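Local coordinates for protein enoyl-CoA hydratase (Mycobacterium tuberculosis, PDB 5KJP) that probably catalyses the hydration of 2-trans-enoyl-CoA thioesters to 3-hydroxyacyl-CoA in fatty acid metabolism, as a trimeric member of the crotonase superfamily, at residues R22-I27 against G59-I64; N37-A42 against E85-E90; G95-P100 against A121-L126; A107-Y112 against S133-P138; K216-E221 against K236-V241. All coordinates share one frame; numbering follows the deposited sequence.

Contact 1 of 5, residues R22-I27 against G59-I64; sequences RDRILI and GLSVAI
Gly-59 presents its carbonyl O to the flat side of Arg-24, lying 3.6 Å above the guanidinium plane and over its centre. Leu-60 follows. Its side chain runs across that of Leu-26, CD1 to CD1 at 3.8 Å, while its carbonyl O accepts from a water that in turn accepts from Arg-24 NH2. Ser-61 grips Arg-24 twice. Its backbone N donates to Arg-24 O at 2.7 Å, along a lone pair in the carbonyl plane, and its OG receives NE of the arginine at 2.6 Å, within 6° of the guanidinium plane. The turn in the arginine chain at chi3 (55°) brings NE round to that hydroxyl, and NH2 also bonds Ala-58 O just ahead of the segment. With Val-62 the pairing becomes regular. The strands 25-30 and 62-67 are the two parallel strands of a beta-alpha-beta unit, joined through helix 41-56, in the main sheet of the crotonase fold. Val-62 N makes the longer second bond to Arg-24 O (3.3 Å), and Val-62 O accepts Leu-26 N at 2.8 Å. Ala-63 sets its methyl beside Leu-26 CB on the face that meets helix 41-56. Ile-64 N carries the ladder on, donating to Leu-26 O at 2.8 Å, and its CD1 packs on Ile-25 CG2 (3.9 Å) on the other face, where helix 193-205 covers Ile-25 and Val-62.

Contact 2 of 5, residues N37-A42 against E85-E90; sequences NAVNAA and ENVVVE
The first turn of helix 41-56 is capped here, with Asn-40 at the N-cap and Glu-85, from the loop after helix 78-82, reaching the same helix end. Glu-85 OE1 accepts the backbone N of Ala-41 at 3.0 Å, the N-H pointing almost straight at it (164°) and meeting it nearly along the C-O axis. The same oxygen accepts a hydrogen bond from a water (2.7 Å to OE1) that itself accepts from Ala-42 N, so two amides at the start of the helix are served by one carboxylate oxygen, directly and through water. Asn-40 handles a further amide: with CG set between backbone N and carbonyl carbon (chi1 59°), OD1 turns back to Val-43 N. Asn-40 CB lies 3.3 Å from Glu-85 OE1. A negative carboxylate here would probably be stabilised by the helix dipole; OE2 has a salt bridge to Arg-83 and a water shared with Asn-40 ND2, which also bonds Glu-16. Beside this polar patch, Val-87 and Val-39 cross at an angle, CG1 to CG1 at 4.0 Å, and both also touch Leu-94 of strand 93-94. A water links the two backbones, donating to Ala-41 O at 2.7 Å and to Asn-86 O. Val-87 CG1 also presses on the other backbone, 3.3 Å from Val-39 O.

Contact 3 of 5, residues G95-P100 against A121-L126; sequences GFTERP and ALAADL
Apolar packing of Phe-96, Thr-97 and Pro-100 around Ala-123 joins the loop between strands 93-94 and 105-109 to the C-terminal end of helix 116-123. In crotonases the N-terminal end of the corresponding helix points at the thioester carbonyl of the substrate, as it probably does here; this contact lies at the other, C-terminal end. The tightest approach is from the Phe-96 ring, whose CE2 comes to 3.4 Å from Ala-123 CB, with CD2 next at 3.9 Å. Chi1 of 61° sets the ring between the phenylalanine's own backbone N and carbonyl carbon and directs it to the helix end, where it also reaches Leu-105. Ala-124 N lies at the edge of the ring, close to its plane. A second apolar touch comes from Thr-97, whose CA is 4.1 Å from the same alanine methyl.

Hydrogen bonds shape each partner separately. A type I turn from Phe-96 to Arg-99, closed by Arg-99 N on Phe-96 O at 2.9 Å, shapes the loop, and Thr-97 OG1 bonds Leu-94 N. Arg-153 of helix 150-157 donates to Thr-97 O and packs on both Pro-100 and Ala-123, while Arg-157 of the same helix donates to Leu-122 O. Pro-100 touches the backbone of the same alanine, its CB 3.9 Å from Ala-123 O.

Contact 4 of 5, residues A107-Y112 against S133-P138; sequences AAVEGY and SAFGIP
Two parallel strands of the small three-stranded sheet of the crotonase fold begin together here, Tyr-112 pairing with Ala-134 just after the chain leaves the main sheet, first from strand 105-109 and later from strand 126-130. The pair is fastened by Ala-134 N, which donates to Gly-111 O at 2.9 Å with an N-H...O angle of 152°, the donor standing 24° from the carbonyl plane. Gly-111 makes the bend between the sheets with a positive phi, and its O is also approached by Ser-133, at 3.1 Å from CA. Ser-133 itself faces two ways: its CB packs on Val-109 CG1 at 3.9 Å, whereas OG, turned between backbone N and carbonyl carbon, bonds Ala-130 O at the end of the neighbouring strand. Val-109 is the apolar wedge of the contact. With CG1 anti to N (chi1 177°), that methyl faces Ser-133 and also meets Phe-135 CZ at 4.0 Å, while CG2 meets Phe-135 CE2 at the same distance. The valine and phenylalanine side chains come from opposite directions, and the ring continues onto Ile-127 and Ala-129 and onto Thr-118 of helix 116-123. Glu-110, next after Val-109, turns its CB away, and its carboxylate accepts from Gly-191 N and Ala-193 N. On the more exposed side, the Tyr-112 ring meets the methyl of the paired alanine obliquely, CE1 lying 4.1 Å from Ala-134 CB.

Contact 5 of 5, residues K216-E221 against K236-V241; sequences KRIITE and KILVPV
Ile-237 is wedged between Ile-218 and the Arg-217–Glu-221 pair of the facing helix. Its CD1 lies 3.8 Å from Ile-218 CG1, and its CG2 meets Ile-218 CD1 at 3.9 Å as the two isoleucines slide past each other in opposite directions. Ile-218 CD1 reaches on to Leu-238 CD2 at 4.0 Å, the two side chains crossing at about a right angle. On its other flank, Ile-237 CG1 sits 3.9 Å above the plane of the Arg-217 guanidinium, over its centre, and CD1 is 3.9 Å from Glu-221 OE1.

What positions the arginine is its own helix. The chain runs extended, with CG anti to the backbone N (chi1 -174°), and NE forms a salt bridge one turn on with Glu-221 OE2 at 2.8 Å, entering from above the carboxylate plane (43° out of it). Farther out, helices 209-221 and 230-242 run antiparallel (178° between their short segments, axes 10.7 Å apart), as a helical hairpin in the C-terminal part of the crotonase fold, the region that in this family commonly takes part in trimer assembly. The second subunit indeed packs against it, Tyr-160 there on Ile-219 and Thr-220, Val-145 there on Leu-238.

Segment 236-241 thus offers hydrocarbon to Ile-218, Arg-217 and Glu-221; the ion pair helps to hold the guanidinium with its face against Ile-237, its charge probably partly offset by the glutamate.

Overall arrangement
From the N terminus, contact 1 pairs strands 25-30 and 62-67 and so closes the loop through helix 41-56. Contact 2 opens inside that loop, at the start of the helix, and closes beyond it at 85-90, so the two cross. Contacts 3 and 4 also cross: 95-100 reaches 121-126, and 107-112 reaches 133-138. They touch where Leu-126 O probably bonds Ala-107 N. Contact 4 adjoins contact 1 in the main sheet, through Ala-108 on Ile-64, and leads into the small sheet. Contact 5 follows in series, closing the C-terminal helical hairpin; the salt bridge from Lys-216 to Asp-125 ties it to contact 3, and both touch the second subunit.

Contact 1 of 5, residues R22-I27 against G59-I64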
# COMPACT_ATOMS: atom_id res chain seq x y z
N ARG A 22 -29.86 3.09 -16.10
CA ARG A 22 -30.57 1.86 -15.77
C ARG A 22 -30.83 1.86 -14.28
O ARG A 22 -29.92 1.63 -13.49
CB ARG A 22 -29.77 0.63 -16.19
CG ARG A 22 -29.50 0.56 -17.68
CD ARG A 22 -28.99 -0.81 -18.11
NE ARG A 22 -28.40 -0.74 -19.45
CZ ARG A 22 -27.66 -1.70 -19.99
NH1 ARG A 22 -27.16 -1.54 -21.21
NH2 ARG A 22 -27.43 -2.82 -19.32
N ASP A 23 -32.08 2.13 -13.92
CA ASP A 23 -32.46 2.35 -12.53
C ASP A 23 -31.58 3.44 -11.92
O ASP A 23 -31.62 4.60 -12.35
CB ASP A 23 -32.35 1.05 -11.72
CG ASP A 23 -33.25 -0.04 -12.27
OD1 ASP A 23 -34.41 0.26 -12.64
OD2 ASP A 23 -32.81 -1.21 -12.32
N ARG A 24 -30.77 3.08 -10.93
CA ARG A 24 -29.95 4.06 -10.23
C ARG A 24 -28.50 4.04 -10.70
O ARG A 24 -27.62 4.63 -10.06
CB ARG A 24 -30.03 3.83 -8.72
CG ARG A 24 -31.47 3.75 -8.20
CD ARG A 24 -31.49 3.79 -6.69
NE ARG A 24 -30.80 4.98 -6.20
CZ ARG A 24 -31.38 6.17 -6.06
NH1 ARG A 24 -32.66 6.32 -6.35
NH2 ARG A 24 -30.67 7.20 -5.62
N ILE A 25 -28.25 3.36 -11.82
CA ILE A 25 -26.91 3.25 -12.36
C ILE A 25 -26.77 4.07 -13.64
O ILE A 25 -27.58 3.94 -14.57
CB ILE A 25 -26.53 1.79 -12.64
CG1 ILE A 25 -26.50 0.99 -11.33
CG2 ILE A 25 -25.17 1.69 -13.33
CD1 ILE A 25 -26.68 -0.50 -11.53
N LEU A 26 -25.75 4.91 -13.70
CA LEU A 26 -25.48 5.65 -14.92
C LEU A 26 -24.38 4.96 -15.72
O LEU A 26 -23.24 4.88 -15.27
CB LEU A 26 -25.08 7.10 -14.61
CG LEU A 26 -25.16 8.02 -15.84
CD1 LEU A 26 -26.62 8.23 -16.24
CD2 LEU A 26 -24.45 9.36 -15.61
N ILE A 27 -24.71 4.47 -16.91
CA ILE A 27 -23.71 3.83 -17.76
C ILE A 27 -23.18 4.82 -18.80
O ILE A 27 -23.94 5.32 -19.64
CB ILE A 27 -24.26 2.59 -18.46
CG1 ILE A 27 -24.86 1.63 -17.43
CG2 ILE A 27 -23.16 1.90 -19.28
CD1 ILE A 27 -25.50 0.42 -18.04
N GLY A 59 -31.70 10.50 -8.19
CA GLY A 59 -32.12 9.18 -8.65
C GLY A 59 -30.98 8.30 -9.13
O GLY A 59 -31.21 7.17 -9.57
N LEU A 60 -29.75 8.81 -9.07
CA LEU A 60 -28.58 8.03 -9.45
C LEU A 60 -27.72 7.75 -8.23
O LEU A 60 -27.57 8.61 -7.36
CB LEU A 60 -27.76 8.76 -10.52
CG LEU A 60 -28.39 8.91 -11.91
CD1 LEU A 60 -27.49 9.75 -12.82
CD2 LEU A 60 -28.68 7.55 -12.52
N SER A 61 -27.16 6.55 -8.18
CA SER A 61 -26.34 6.14 -7.04
C SER A 61 -24.90 5.83 -7.44
O SER A 61 -23.96 6.15 -6.71
CB SER A 61 -26.96 4.93 -6.35
OG SER A 61 -28.21 5.26 -5.76
N VAL A 62 -24.73 5.20 -8.60
CA VAL A 62 -23.42 4.71 -9.05
C VAL A 62 -23.29 4.93 -10.55
O VAL A 62 -24.29 4.87 -11.28
CB VAL A 62 -23.24 3.19 -8.72
CG1 VAL A 62 -21.94 2.64 -9.31
CG2 VAL A 62 -23.27 2.95 -7.21
N ALA A 63 -22.08 5.18 -11.02
CA ALA A 63 -21.83 5.23 -12.46
C ALA A 63 -20.83 4.15 -12.89
O ALA A 63 -19.98 3.72 -12.10
CB ALA A 63 -21.32 6.59 -12.87
N ILE A 64 -20.95 3.73 -14.14
CA ILE A 64 -19.98 2.85 -14.77
C ILE A 64 -19.43 3.53 -16.01
O ILE A 64 -20.19 4.02 -16.85
CB ILE A 64 -20.58 1.49 -15.16
CG1 ILE A 64 -21.17 0.78 -13.93
CG2 ILE A 64 -19.54 0.62 -15.86
CD1 ILE A 64 -21.99 -0.45 -14.28
O HOH W 1 -28.04 8.27 -4.65

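Contact 2 of 5, residues N37-A42 against E85-E90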
# COMPACT_ATOMS: atom_id res chain seq x y z
N ASN A 37 -11.32 5.09 -28.88
CA ASN A 37 -11.90 5.84 -27.77
C ASN A 37 -10.92 6.82 -27.12
O ASN A 37 -11.00 7.09 -25.93
CB ASN A 37 -12.47 4.86 -26.74
CG ASN A 37 -13.68 4.11 -27.28
OD1 ASN A 37 -14.50 4.68 -28.00
ND2 ASN A 37 -13.79 2.82 -26.96
N ALA A 38 -10.00 7.35 -27.93
CA ALA A 38 -9.08 8.38 -27.47
C ALA A 38 -9.85 9.61 -27.03
O ALA A 38 -10.88 9.96 -27.61
CB ALA A 38 -8.07 8.74 -28.57
N VAL A 39 -9.36 10.28 -26.00
CA VAL A 39 -10.05 11.43 -25.45
C VAL A 39 -9.71 12.71 -26.21
O VAL A 39 -8.57 13.19 -26.16
CB VAL A 39 -9.73 11.62 -23.95
CG1 VAL A 39 -10.48 12.83 -23.38
CG2 VAL A 39 -10.07 10.35 -23.17
N ASN A 40 -10.69 13.25 -26.93
CA ASN A 40 -10.57 14.59 -27.50
C ASN A 40 -11.39 15.58 -26.68
O ASN A 40 -11.84 15.24 -25.57
CB ASN A 40 -11.01 14.60 -28.97
CG ASN A 40 -12.45 14.14 -29.16
OD1 ASN A 40 -13.16 13.86 -28.19
ND2 ASN A 40 -12.89 14.07 -30.41
N ALA A 41 -11.58 16.78 -27.20
CA ALA A 41 -12.36 17.80 -26.49
C ALA A 41 -13.78 17.33 -26.22
O ALA A 41 -14.30 17.50 -25.12
CB ALA A 41 -12.37 19.11 -27.27
N ALA A 42 -14.41 16.74 -27.24
CA ALA A 42 -15.79 16.26 -27.13
C ALA A 42 -15.93 15.20 -26.03
O ALA A 42 -16.86 15.25 -25.22
CB ALA A 42 -16.27 15.71 -28.47
N GLU A 85 -7.21 21.31 -29.54
CA GLU A 85 -8.49 21.03 -28.90
C GLU A 85 -8.33 21.20 -27.40
O GLU A 85 -7.28 20.89 -26.84
CB GLU A 85 -9.00 19.62 -29.24
CG GLU A 85 -9.36 19.42 -30.70
CD GLU A 85 -10.33 18.27 -30.91
OE1 GLU A 85 -10.88 17.75 -29.91
OE2 GLU A 85 -10.55 17.87 -32.08
N ASN A 86 -9.36 21.72 -26.73
CA ASN A 86 -9.31 21.88 -25.29
C ASN A 86 -9.62 20.56 -24.61
O ASN A 86 -10.75 20.33 -24.16
CB ASN A 86 -10.27 22.97 -24.81
CG ASN A 86 -10.05 23.34 -23.35
OD1 ASN A 86 -8.97 23.12 -22.80
ND2 ASN A 86 -11.08 23.89 -22.72
N VAL A 87 -8.62 19.68 -24.55
CA VAL A 87 -8.81 18.33 -24.05
C VAL A 87 -8.63 18.27 -22.54
O VAL A 87 -9.48 17.73 -21.82
CB VAL A 87 -7.83 17.34 -24.70
CG1 VAL A 87 -8.17 15.92 -24.29
CG2 VAL A 87 -7.88 17.48 -26.21
N VAL A 88 -7.52 18.81 -22.04
CA VAL A 88 -7.28 18.84 -20.61
C VAL A 88 -7.89 20.11 -20.04
O VAL A 88 -7.30 21.19 -20.14
CB VAL A 88 -5.79 18.77 -20.26
CG1 VAL A 88 -5.59 18.74 -18.75
CG2 VAL A 88 -5.15 17.53 -20.90
N VAL A 89 -9.07 19.98 -19.45
CA VAL A 89 -9.84 21.14 -19.02
C VAL A 89 -9.48 21.60 -17.61
O VAL A 89 -9.46 20.80 -16.68
CB VAL A 89 -11.35 20.84 -19.09
CG1 VAL A 89 -12.16 22.00 -18.53
CG2 VAL A 89 -11.75 20.52 -20.53
N GLU A 90 -9.21 22.89 -17.47
CA GLU A 90 -8.90 23.48 -16.17
C GLU A 90 -9.97 23.14 -15.13
O GLU A 90 -11.16 23.34 -15.37
CB GLU A 90 -8.75 25.00 -16.31
CG GLU A 90 -7.68 25.62 -15.44
CD GLU A 90 -8.11 25.76 -13.99
OE1 GLU A 90 -8.96 26.63 -13.71
OE2 GLU A 90 -7.60 25.00 -13.14
O HOH W 2 -11.20 15.39 -32.59
O HOH W 3 -13.57 19.67 -23.73
O HOH W 4 -13.52 17.21 -30.09

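Contact 3 of 5, residues G95-P100 against A121-L126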
# COMPACT_ATOMS: atom_id res chain seq x y z
N GLY A 95 -11.21 14.86 -18.78
CA GLY A 95 -12.57 14.49 -18.44
C GLY A 95 -12.88 14.78 -16.98
O GLY A 95 -13.64 15.70 -16.68
N PHE A 96 -12.28 14.01 -16.07
CA PHE A 96 -12.58 14.13 -14.65
C PHE A 96 -11.39 13.72 -13.77
O PHE A 96 -11.55 13.55 -12.56
CB PHE A 96 -13.81 13.29 -14.29
CG PHE A 96 -13.63 11.81 -14.56
CD1 PHE A 96 -13.84 11.29 -15.83
CD2 PHE A 96 -13.22 10.96 -13.54
CE1 PHE A 96 -13.66 9.93 -16.07
CE2 PHE A 96 -13.03 9.60 -13.78
CZ PHE A 96 -13.25 9.08 -15.05
N THR A 97 -10.21 13.55 -14.36
CA THR A 97 -9.05 13.08 -13.60
C THR A 97 -8.66 14.01 -12.45
O THR A 97 -8.10 13.55 -11.46
CB THR A 97 -7.81 12.92 -14.50
OG1 THR A 97 -7.62 14.11 -15.28
CG2 THR A 97 -7.97 11.71 -15.43
N GLU A 98 -8.94 15.30 -12.57
CA GLU A 98 -8.62 16.23 -11.50
C GLU A 98 -9.87 16.65 -10.73
O GLU A 98 -9.84 17.57 -9.92
CB GLU A 98 -7.90 17.46 -12.06
CG GLU A 98 -6.56 17.09 -12.67
CD GLU A 98 -5.79 18.28 -13.19
OE1 GLU A 98 -5.89 19.37 -12.59
OE2 GLU A 98 -5.09 18.12 -14.21
N ARG A 99 -10.97 15.95 -10.99
CA ARG A 99 -12.22 16.22 -10.30
C ARG A 99 -13.08 14.95 -10.25
O ARG A 99 -14.12 14.88 -10.90
CB ARG A 99 -12.98 17.36 -11.00
CG ARG A 99 -14.24 17.83 -10.29
CD ARG A 99 -15.07 18.72 -11.19
NE ARG A 99 -16.40 18.97 -10.63
CZ ARG A 99 -16.65 19.82 -9.63
NH1 ARG A 99 -15.66 20.51 -9.07
NH2 ARG A 99 -17.89 19.97 -9.19
N PRO A 100 -12.62 13.93 -9.50
CA PRO A 100 -13.36 12.67 -9.42
C PRO A 100 -14.75 12.89 -8.83
O PRO A 100 -14.92 13.78 -7.99
CB PRO A 100 -12.50 11.79 -8.50
CG PRO A 100 -11.18 12.49 -8.41
CD PRO A 100 -11.44 13.94 -8.61
N ALA A 121 -9.17 5.21 -15.60
CA ALA A 121 -9.50 4.07 -14.73
C ALA A 121 -9.06 4.34 -13.29
O ALA A 121 -9.78 4.00 -12.35
CB ALA A 121 -8.84 2.79 -15.26
N LEU A 122 -7.90 4.96 -13.12
CA LEU A 122 -7.38 5.28 -11.79
C LEU A 122 -8.21 6.34 -11.08
O LEU A 122 -8.25 6.39 -9.85
CB LEU A 122 -5.92 5.76 -11.88
CG LEU A 122 -4.93 4.64 -12.17
CD1 LEU A 122 -3.56 5.21 -12.51
CD2 LEU A 122 -4.82 3.72 -10.95
N ALA A 123 -8.88 7.19 -11.85
CA ALA A 123 -9.73 8.22 -11.27
C ALA A 123 -11.07 7.63 -10.82
O ALA A 123 -11.80 8.26 -10.04
CB ALA A 123 -9.95 9.35 -12.26
N ALA A 124 -11.40 6.45 -11.32
CA ALA A 124 -12.56 5.70 -10.83
C ALA A 124 -12.21 5.05 -9.49
O ALA A 124 -11.05 5.04 -9.08
CB ALA A 124 -13.00 4.64 -11.84
N ASP A 125 -13.21 4.52 -8.80
CA ASP A 125 -13.01 3.93 -7.48
C ASP A 125 -12.72 2.44 -7.56
O ASP A 125 -12.00 1.89 -6.73
CB ASP A 125 -14.24 4.16 -6.61
CG ASP A 125 -14.59 5.61 -6.51
OD1 ASP A 125 -13.73 6.40 -6.07
OD2 ASP A 125 -15.72 5.97 -6.90
N LEU A 126 -13.32 1.81 -8.56
CA LEU A 126 -13.28 0.37 -8.70
C LEU A 126 -13.05 0.05 -10.16
O LEU A 126 -13.50 0.80 -11.05
CB LEU A 126 -14.58 -0.26 -8.21
CG LEU A 126 -15.01 0.07 -6.78
CD1 LEU A 126 -16.42 -0.42 -6.51
CD2 LEU A 126 -14.03 -0.57 -5.80

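Contact 4 of 5, residues A107-Y112 against S133-P138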
# COMPACT_ATOMS: atom_id res chain seq x y z
N ALA A 107 -14.92 1.58 -13.37
CA ALA A 107 -14.46 1.49 -14.75
C ALA A 107 -14.58 0.04 -15.24
O ALA A 107 -14.08 -0.88 -14.60
CB ALA A 107 -13.01 1.98 -14.87
N ALA A 108 -15.27 -0.14 -16.37
CA ALA A 108 -15.40 -1.46 -16.98
C ALA A 108 -14.50 -1.56 -18.20
O ALA A 108 -14.80 -1.00 -19.26
CB ALA A 108 -16.86 -1.74 -17.37
N VAL A 109 -13.39 -2.27 -18.04
CA VAL A 109 -12.30 -2.23 -19.01
C VAL A 109 -12.26 -3.46 -19.91
O VAL A 109 -12.21 -4.59 -19.43
CB VAL A 109 -10.94 -2.08 -18.30
CG1 VAL A 109 -9.78 -2.13 -19.32
CG2 VAL A 109 -10.90 -0.79 -17.48
N GLU A 110 -12.31 -3.21 -21.22
CA GLU A 110 -12.02 -4.20 -22.26
C GLU A 110 -10.82 -3.69 -23.05
O GLU A 110 -10.57 -2.48 -23.10
CB GLU A 110 -13.22 -4.39 -23.20
CG GLU A 110 -14.54 -4.79 -22.55
CD GLU A 110 -14.68 -6.30 -22.35
OE1 GLU A 110 -13.82 -7.06 -22.83
OE2 GLU A 110 -15.68 -6.71 -21.71
N GLY A 111 -10.08 -4.61 -23.68
CA GLY A 111 -9.00 -4.23 -24.57
C GLY A 111 -7.95 -3.39 -23.88
O GLY A 111 -7.54 -3.72 -22.77
N TYR A 112 -7.54 -2.29 -24.50
CA TYR A 112 -6.49 -1.46 -23.91
C TYR A 112 -7.03 -0.25 -23.17
O TYR A 112 -7.89 0.48 -23.68
CB TYR A 112 -5.52 -0.98 -24.99
CG TYR A 112 -4.58 -2.06 -25.48
CD1 TYR A 112 -3.46 -2.41 -24.75
CD2 TYR A 112 -4.81 -2.71 -26.68
CE1 TYR A 112 -2.60 -3.39 -25.19
CE2 TYR A 112 -3.95 -3.70 -27.14
CZ TYR A 112 -2.84 -4.03 -26.38
OH TYR A 112 -1.98 -5.01 -26.82
N SER A 133 -7.64 -7.83 -21.13
CA SER A 133 -7.39 -6.40 -21.23
C SER A 133 -6.00 -6.06 -20.68
O SER A 133 -5.32 -6.92 -20.10
CB SER A 133 -8.47 -5.60 -20.49
OG SER A 133 -8.46 -5.83 -19.09
N ALA A 134 -5.57 -4.82 -20.88
CA ALA A 134 -4.26 -4.39 -20.38
C ALA A 134 -4.24 -2.91 -20.05
O ALA A 134 -4.97 -2.11 -20.66
CB ALA A 134 -3.18 -4.72 -21.38
N PHE A 135 -3.40 -2.56 -19.08
CA PHE A 135 -3.20 -1.19 -18.63
C PHE A 135 -1.77 -0.77 -18.95
O PHE A 135 -0.96 -1.58 -19.38
CB PHE A 135 -3.47 -1.07 -17.13
CG PHE A 135 -4.85 -1.49 -16.74
CD1 PHE A 135 -5.16 -2.84 -16.56
CD2 PHE A 135 -5.85 -0.55 -16.58
CE1 PHE A 135 -6.44 -3.23 -16.22
CE2 PHE A 135 -7.14 -0.94 -16.23
CZ PHE A 135 -7.44 -2.28 -16.05
N GLY A 136 -1.46 0.50 -18.73
CA GLY A 136 -0.10 0.96 -18.91
C GLY A 136 -0.02 2.47 -18.97
O GLY A 136 -1.01 3.16 -19.30
N ILE A 137 1.15 2.99 -18.64
CA ILE A 137 1.44 4.41 -18.77
C ILE A 137 2.76 4.57 -19.52
O ILE A 137 3.83 4.74 -18.92
CB ILE A 137 1.49 5.12 -17.39
CG1 ILE A 137 2.21 4.25 -16.35
CG2 ILE A 137 0.07 5.41 -16.90
CD1 ILE A 137 2.47 4.97 -15.02
N PRO A 138 2.70 4.50 -20.86
CA PRO A 138 3.89 4.49 -21.71
C PRO A 138 4.43 5.89 -22.04
O PRO A 138 5.25 6.02 -22.95
CB PRO A 138 3.41 3.79 -22.97
CG PRO A 138 1.97 4.16 -23.07
CD PRO A 138 1.47 4.27 -21.64

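Contact 5 of 5, residues K216-E221 against K236-V241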
# COMPACT_ATOMS: atom_id res chain seq x y z
N LYS A 216 -17.10 6.42 0.93
CA LYS A 216 -16.13 6.79 -0.09
C LYS A 216 -15.41 8.07 0.31
O LYS A 216 -14.19 8.18 0.15
CB LYS A 216 -16.81 6.97 -1.46
CG LYS A 216 -15.91 7.63 -2.48
CD LYS A 216 -16.51 7.64 -3.88
CE LYS A 216 -15.73 8.59 -4.78
NZ LYS A 216 -16.15 8.50 -6.22
N ARG A 217 -16.16 9.03 0.83
CA ARG A 217 -15.59 10.29 1.25
C ARG A 217 -14.52 10.10 2.32
O ARG A 217 -13.46 10.72 2.27
CB ARG A 217 -16.69 11.22 1.77
CG ARG A 217 -16.18 12.60 2.10
CD ARG A 217 -17.30 13.57 2.42
NE ARG A 217 -16.76 14.81 2.94
CZ ARG A 217 -17.48 15.74 3.56
NH1 ARG A 217 -18.78 15.56 3.73
NH2 ARG A 217 -16.89 16.84 4.01
N ILE A 218 -14.78 9.24 3.30
CA ILE A 218 -13.82 9.04 4.38
C ILE A 218 -12.56 8.35 3.83
O ILE A 218 -11.45 8.77 4.13
CB ILE A 218 -14.43 8.22 5.54
CG1 ILE A 218 -15.47 9.07 6.28
CG2 ILE A 218 -13.35 7.76 6.52
CD1 ILE A 218 -16.48 8.26 7.06
N ILE A 219 -12.73 7.32 3.01
CA ILE A 219 -11.56 6.64 2.46
C ILE A 219 -10.71 7.58 1.59
O ILE A 219 -9.48 7.60 1.72
CB ILE A 219 -11.97 5.40 1.65
CG1 ILE A 219 -12.53 4.32 2.59
CG2 ILE A 219 -10.77 4.85 0.86
CD1 ILE A 219 -13.06 3.08 1.89
N THR A 220 -11.35 8.38 0.74
CA THR A 220 -10.61 9.30 -0.13
C THR A 220 -9.97 10.45 0.66
O THR A 220 -8.81 10.78 0.46
CB THR A 220 -11.50 9.89 -1.26
OG1 THR A 220 -12.54 10.70 -0.70
CG2 THR A 220 -12.12 8.78 -2.11
N GLU A 221 -10.72 11.07 1.57
CA GLU A 221 -10.21 12.24 2.28
C GLU A 221 -9.20 11.89 3.38
O GLU A 221 -8.35 12.71 3.71
CB GLU A 221 -11.37 13.04 2.88
CG GLU A 221 -12.29 13.63 1.83
CD GLU A 221 -13.33 14.58 2.41
OE1 GLU A 221 -13.24 14.91 3.60
OE2 GLU A 221 -14.23 14.99 1.65
N LYS A 236 -17.05 14.07 11.83
CA LYS A 236 -17.84 15.12 11.18
C LYS A 236 -18.64 14.57 10.01
O LYS A 236 -19.74 15.04 9.70
CB LYS A 236 -16.94 16.25 10.69
CG LYS A 236 -16.05 16.87 11.76
CD LYS A 236 -14.98 17.74 11.12
CE LYS A 236 -14.14 18.46 12.16
NZ LYS A 236 -12.89 19.01 11.57
N ILE A 237 -18.08 13.57 9.35
CA ILE A 237 -18.75 12.93 8.23
C ILE A 237 -19.74 11.88 8.74
O ILE A 237 -20.80 11.67 8.14
CB ILE A 237 -17.73 12.30 7.26
CG1 ILE A 237 -16.80 13.39 6.70
CG2 ILE A 237 -18.42 11.56 6.13
CD1 ILE A 237 -15.61 12.85 5.95
N LEU A 238 -19.42 11.26 9.87
CA LEU A 238 -20.25 10.19 10.44
C LEU A 238 -21.61 10.67 10.95
O LEU A 238 -22.62 10.01 10.74
CB LEU A 238 -19.52 9.49 11.59
CG LEU A 238 -18.32 8.60 11.27
CD1 LEU A 238 -17.79 7.97 12.55
CD2 LEU A 238 -18.71 7.54 10.27
N VAL A 239 -21.62 11.81 11.64
CA VAL A 239 -22.81 12.24 12.36
C VAL A 239 -24.05 12.40 11.46
O VAL A 239 -25.11 11.87 11.80
CB VAL A 239 -22.55 13.55 13.14
CG1 VAL A 239 -23.85 14.11 13.70
CG2 VAL A 239 -21.55 13.29 14.26
N PRO A 240 -23.93 13.10 10.31
CA PRO A 240 -25.13 13.22 9.47
C PRO A 240 -25.67 11.88 8.97
O PRO A 240 -26.87 11.77 8.71
CB PRO A 240 -24.65 14.08 8.30
CG PRO A 240 -23.50 14.85 8.84
CD PRO A 240 -22.81 13.89 9.76
N VAL A 241 -24.80 10.88 8.83
CA VAL A 241 -25.25 9.56 8.41
C VAL A 241 -26.03 8.88 9.53
O VAL A 241 -27.13 8.36 9.32
CB VAL A 241 -24.06 8.67 7.99
CG1 VAL A 241 -24.55 7.27 7.64
CG2 VAL A 241 -23.34 9.30 6.80